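Local structure of putative GGDEF domain protein (Pseudomonas aeruginosa, 7E6G) at residues L8-L16 against L30-L38. The protein probably catalyses, with magnesium, the condensation of two GTP molecules into cyclic di-GMP, releasing two diphosphates, as a diguanylate cyclase of the GGDEF family. Residues are numbered along the deposited sequence; the frame is centred on the assembly and turned at random.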
ATOM      1  N   LEU A   8      58.129  26.553   0.239  1.00 67.46           N
ATOM      2  CA  LEU A   8      58.360  27.923   0.667  1.00 58.62           C
ATOM      3  C   LEU A   8      58.786  27.973   2.122  1.00 59.95           C
ATOM      4  O   LEU A   8      59.716  28.708   2.478  1.00 58.64           O
ATOM      5  CB  LEU A   8      57.096  28.756   0.455  1.00 58.58           C
ATOM      6  CG  LEU A   8      57.222  30.230   0.850  1.00 53.92           C
ATOM      7  CD1 LEU A   8      58.145  30.941  -0.117  1.00 51.48           C
ATOM      8  CD2 LEU A   8      55.855  30.905   0.921  1.00 44.94           C
ATOM      9  N   ASP A   9      58.100  27.223   2.986  1.00 63.97           N
ATOM     10  CA  ASP A   9      58.483  27.236   4.392  1.00 60.29           C
ATOM     11  C   ASP A   9      59.886  26.694   4.568  1.00 55.17           C
ATOM     12  O   ASP A   9      60.628  27.164   5.436  1.00 53.46           O
ATOM     13  CB  ASP A   9      57.479  26.444   5.227  1.00 60.67           C
ATOM     14  CG  ASP A   9      57.407  26.935   6.652  1.00 60.27           C
ATOM     15  OD1 ASP A   9      57.432  28.172   6.851  1.00 58.64           O
ATOM     16  OD2 ASP A   9      57.345  26.087   7.571  1.00 54.44           O
ATOM     17  N   ALA A  10      60.278  25.744   3.712  1.00 55.00           N
ATOM     18  CA  ALA A  10      61.630  25.202   3.738  1.00 52.57           C
ATOM     19  C   ALA A  10      62.647  26.251   3.311  1.00 54.72           C
ATOM     20  O   ALA A  10      63.674  26.446   3.982  1.00 50.37           O
ATOM     21  CB  ALA A  10      61.710  23.968   2.837  1.00 50.39           C
ATOM     22  N   TRP A  11      62.388  26.924   2.178  1.00 56.25           N
ATOM     23  CA  TRP A  11      63.262  28.010   1.734  1.00 48.87           C
ATOM     24  C   TRP A  11      63.421  29.069   2.822  1.00 45.76           C
ATOM     25  O   TRP A  11      64.533  29.538   3.096  1.00 45.55           O
ATOM     26  CB  TRP A  11      62.708  28.627   0.453  1.00 45.76           C
ATOM     27  CG  TRP A  11      63.562  29.750  -0.063  1.00 50.80           C
ATOM     28  CD1 TRP A  11      64.910  29.718  -0.279  1.00 46.03           C
ATOM     29  CD2 TRP A  11      63.134  31.083  -0.398  1.00 49.83           C
ATOM     30  NE1 TRP A  11      65.345  30.937  -0.742  1.00 48.35           N
ATOM     31  CE2 TRP A  11      64.278  31.794  -0.817  1.00 47.68           C
ATOM     32  CE3 TRP A  11      61.898  31.740  -0.385  1.00 45.69           C
ATOM     33  CZ2 TRP A  11      64.223  33.130  -1.224  1.00 51.92           C
ATOM     34  CZ3 TRP A  11      61.842  33.071  -0.795  1.00 42.47           C
ATOM     35  CH2 TRP A  11      62.995  33.750  -1.205  1.00 47.04           C
ATOM     36  N   ILE A  12      62.319  29.426   3.474  1.00 47.09           N
ATOM     37  CA  ILE A  12      62.352  30.403   4.554  1.00 43.49           C
ATOM     38  C   ILE A  12      63.166  29.880   5.728  1.00 48.67           C
ATOM     39  O   ILE A  12      63.907  30.636   6.372  1.00 46.71           O
ATOM     40  CB  ILE A  12      60.917  30.756   4.970  1.00 43.34           C
ATOM     41  CG1 ILE A  12      60.307  31.705   3.951  1.00 43.26           C
ATOM     42  CG2 ILE A  12      60.894  31.385   6.343  1.00 44.41           C
ATOM     43  CD1 ILE A  12      58.852  31.512   3.797  1.00 48.50           C
ATOM     44  N   ASP A  13      63.020  28.588   6.040  1.00 48.13           N
ATOM     45  CA  ASP A  13      63.816  27.957   7.090  1.00 48.42           C
ATOM     46  C   ASP A  13      65.300  28.127   6.823  1.00 46.78           C
ATOM     47  O   ASP A  13      66.079  28.515   7.711  1.00 46.19           O
ATOM     48  CB  ASP A  13      63.470  26.474   7.167  1.00 50.81           C
ATOM     49  CG  ASP A  13      63.435  25.970   8.569  1.00 56.75           C
ATOM     50  OD1 ASP A  13      64.519  25.700   9.137  1.00 65.99           O
ATOM     51  OD2 ASP A  13      62.316  25.854   9.103  1.00 58.53           O
ATOM     52  N   GLY A  14      65.708  27.832   5.593  1.00 44.04           N
ATOM     53  CA  GLY A  14      67.102  27.993   5.243  1.00 41.25           C
ATOM     54  C   GLY A  14      67.553  29.434   5.368  1.00 45.81           C
ATOM     55  O   GLY A  14      68.628  29.712   5.902  1.00 49.68           O
ATOM     56  N   LEU A  15      66.730  30.368   4.880  1.00 47.85           N
ATOM     57  CA  LEU A  15      67.058  31.789   4.980  1.00 44.79           C
ATOM     58  C   LEU A  15      67.250  32.207   6.435  1.00 47.59           C
ATOM     59  O   LEU A  15      68.215  32.905   6.778  1.00 46.67           O
ATOM     60  CB  LEU A  15      65.949  32.623   4.330  1.00 44.81           C
ATOM     61  CG  LEU A  15      65.972  32.897   2.829  1.00 45.35           C
ATOM     62  CD1 LEU A  15      66.501  31.697   2.097  1.00 52.74           C
ATOM     63  CD2 LEU A  15      64.570  33.245   2.340  1.00 47.01           C
ATOM     64  N   LEU A  16      66.328  31.787   7.307  1.00 47.05           N
ATOM     65  CA  LEU A  16      66.357  32.217   8.699  1.00 46.87           C
ATOM     66  C   LEU A  16      67.524  31.606   9.449  1.00 47.15           C
ATOM     67  O   LEU A  16      68.006  32.203  10.419  1.00 46.89           O
ATOM     68  CB  LEU A  16      65.050  31.852   9.391  1.00 43.34           C
ATOM     69  CG  LEU A  16      63.864  32.716   8.985  1.00 41.76           C
ATOM     70  CD1 LEU A  16      62.560  32.120   9.508  1.00 38.16           C
ATOM     71  CD2 LEU A  16      64.072  34.157   9.461  1.00 36.44           C
ATOM     72  N   LEU A  30      60.753  38.450   9.072  1.00 34.10           N
ATOM     73  CA  LEU A  30      60.438  37.258   8.421  1.00 33.98           C
ATOM     74  C   LEU A  30      60.185  36.186   9.318  1.00 40.25           C
ATOM     75  O   LEU A  30      59.487  35.383   8.996  1.00 41.59           O
ATOM     76  CB  LEU A  30      61.414  36.886   7.380  1.00 33.14           C
ATOM     77  CG  LEU A  30      61.143  35.645   6.624  1.00 36.56           C
ATOM     78  CD1 LEU A  30      60.073  35.673   5.650  1.00 35.39           C
ATOM     79  CD2 LEU A  30      62.283  35.196   5.889  1.00 34.81           C
ATOM     80  N   ALA A  31      60.873  36.070  10.400  1.00 38.38           N
ATOM     81  CA  ALA A  31      60.560  35.054  11.407  1.00 33.47           C
ATOM     82  C   ALA A  31      59.160  35.268  11.977  1.00 35.21           C
ATOM     83  O   ALA A  31      58.358  34.320  12.094  1.00 28.76           O
ATOM     84  CB  ALA A  31      61.610  35.070  12.526  1.00 25.79           C
ATOM     85  N   ARG A  32      58.845  36.523  12.318  1.00 32.41           N
ATOM     86  CA  ARG A  32      57.533  36.831  12.871  1.00 33.99           C
ATOM     87  C   ARG A  32      56.435  36.525  11.869  1.00 33.00           C
ATOM     88  O   ARG A  32      55.404  35.943  12.221  1.00 37.32           O
ATOM     89  CB  ARG A  32      57.475  38.291  13.309  1.00 31.69           C
ATOM     90  CG  ARG A  32      58.316  38.547  14.519  1.00 34.49           C
ATOM     91  CD  ARG A  32      58.378  40.006  14.859  1.00 37.82           C
ATOM     92  NE  ARG A  32      57.070  40.516  15.225  1.00 38.57           N
ATOM     93  CZ  ARG A  32      56.877  41.682  15.820  1.00 40.77           C
ATOM     94  NH1 ARG A  32      57.919  42.455  16.113  1.00 46.78           N
ATOM     95  NH2 ARG A  32      55.643  42.070  16.112  1.00 44.73           N
ATOM     96  N   LEU A  33      56.658  36.854  10.603  1.00 31.73           N
ATOM     97  CA  LEU A  33      55.589  36.660   9.637  1.00 35.07           C
ATOM     98  C   LEU A  33      55.425  35.188   9.270  1.00 33.64           C
ATOM     99  O   LEU A  33      54.297  34.721   9.074  1.00 36.53           O
ATOM    100  CB  LEU A  33      55.814  37.531   8.410  1.00 32.59           C
ATOM    101  CG  LEU A  33      54.668  37.429   7.412  1.00 29.10           C
ATOM    102  CD1 LEU A  33      53.621  38.477   7.689  1.00 34.50           C
ATOM    103  CD2 LEU A  33      55.263  37.659   6.081  1.00 33.25           C
ATOM    104  N   ARG A  34      56.520  34.430   9.192  1.00 33.72           N
ATOM    105  CA  ARG A  34      56.379  32.990   8.978  1.00 36.92           C
ATOM    106  C   ARG A  34      55.583  32.349  10.111  1.00 40.47           C
ATOM    107  O   ARG A  34      54.686  31.517   9.881  1.00 38.40           O
ATOM    108  CB  ARG A  34      57.755  32.341   8.858  1.00 36.90           C
ATOM    109  CG  ARG A  34      57.690  30.842   8.640  1.00 40.48           C
ATOM    110  CD  ARG A  34      58.274  30.091   9.814  1.00 44.36           C
ATOM    111  NE  ARG A  34      59.151  29.015   9.363  1.00 47.91           N
ATOM    112  CZ  ARG A  34      60.380  28.803   9.823  1.00 50.53           C
ATOM    113  NH1 ARG A  34      60.898  29.576  10.769  1.00 44.86           N
ATOM    114  NH2 ARG A  34      61.091  27.802   9.334  1.00 50.90           N
ATOM    115  N   GLN A  35      55.888  32.740  11.345  1.00 40.00           N
ATOM    116  CA  GLN A  35      55.097  32.290  12.482  1.00 38.72           C
ATOM    117  C   GLN A  35      53.610  32.654  12.316  1.00 41.15           C
ATOM    118  O   GLN A  35      52.714  31.814  12.531  1.00 43.29           O
ATOM    119  CB  GLN A  35      55.691  32.907  13.730  1.00 37.21           C
ATOM    120  CG  GLN A  35      55.462  32.162  15.002  1.00 45.74           C
ATOM    121  CD  GLN A  35      55.721  33.108  16.166  1.00 55.79           C
ATOM    122  OE1 GLN A  35      56.028  32.670  17.280  1.00 58.10           O
ATOM    123  NE2 GLN A  35      55.735  34.414  15.857  1.00 54.25           N
ATOM    124  N   GLN A  36      53.329  33.902  11.917  1.00 38.70           N
ATOM    125  CA  GLN A  36      51.939  34.327  11.768  1.00 35.68           C
ATOM    126  C   GLN A  36      51.224  33.491  10.717  1.00 38.60           C
ATOM    127  O   GLN A  36      50.043  33.150  10.870  1.00 38.11           O
ATOM    128  CB  GLN A  36      51.883  35.806  11.405  1.00 28.51           C
ATOM    129  CG  GLN A  36      50.497  36.290  10.979  1.00 35.88           C
ATOM    130  CD  GLN A  36      50.395  37.796  10.963  1.00 39.03           C
ATOM    131  OE1 GLN A  36      50.475  38.433  12.008  1.00 45.58           O
ATOM    132  NE2 GLN A  36      50.260  38.379   9.777  1.00 33.77           N
ATOM    133  N   SER A  37      51.930  33.144   9.646  1.00 35.49           N
ATOM    134  CA  SER A  37      51.308  32.353   8.597  1.00 34.79           C
ATOM    135  C   SER A  37      50.991  30.955   9.096  1.00 39.87           C
ATOM    136  O   SER A  37      49.953  30.387   8.742  1.00 42.24           O
ATOM    137  CB  SER A  37      52.220  32.299   7.382  1.00 31.08           C
ATOM    138  OG  SER A  37      52.572  33.607   6.983  1.00 29.15           O
ATOM    139  N   LEU A  38      51.879  30.383   9.913  1.00 41.58           N
ATOM    140  CA  LEU A  38      51.579  29.079  10.503  1.00 37.95           C
ATOM    141  C   LEU A  38      50.296  29.141  11.331  1.00 38.09           C
ATOM    142  O   LEU A  38      49.459  28.224  11.279  1.00 36.25           O
ATOM    143  CB  LEU A  38      52.753  28.612  11.364  1.00 41.66           C
ATOM    144  CG  LEU A  38      54.111  28.263  10.736  1.00 44.74           C
ATOM    145  CD1 LEU A  38      54.970  27.565  11.777  1.00 49.53           C
ATOM    146  CD2 LEU A  38      53.999  27.399   9.471  1.00 50.28           C
TER
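Segments 8-16 and 30-38 run nearly antiparallel, their N-to-C directions 152° apart and their axes 10.9 Å from each other at closest approach, with Asp9 facing Arg34 at one end and Leu16 facing Ala31 at the other. Arg34 spans the gap as a knob in a hole made by Asp9, Ile12, Asp13 and Leu16. Its CG stands anti to the backbone N (chi1 180°), which sends the chain toward helix 3-17; bends at chi2 and chi3 then bring the guanidinium to Asp9 and Asp13. NE donates to Asp9 OD1 at 3.2 Å in a salt-bridge hydrogen bond bent to 146°. NE reaches OD1 on the syn side but well out of the carboxylate plane, which is turned steeply against the guanidinium, while OD1 stays near the guanidinium plane. Asp13 extends the salt-bridge network at the guanidinium edge beside NH2, although the modelled placement of these two groups is doubtful. Ile12 CG2 lies over one guanidinium face, toward its rim, and also touches Arg34 CG. The two helices form an N-terminal helical hairpin at the far end of the long helix 27-102, remote from the magnesium and nucleotide sites of the GGDEF domain. Toward the connection between the helices the contact becomes apolar: Leu30 CD2 meets Ile12 CG2 and Leu16 CD2, each at 4.1 Å. Leu16 CD2 also rests on Ala31 CB at 4.0 Å, while its other methyl, CD1, approaches the guanidinium obliquely. Leu16 O accepts hydrogen bonds from His22, in the connection, and His27, starting the long helix. A second subunit packs against Leu8, Trp11 and Leu33, and its Asp9 accepts a hydrogen bond from Gln36 NE2.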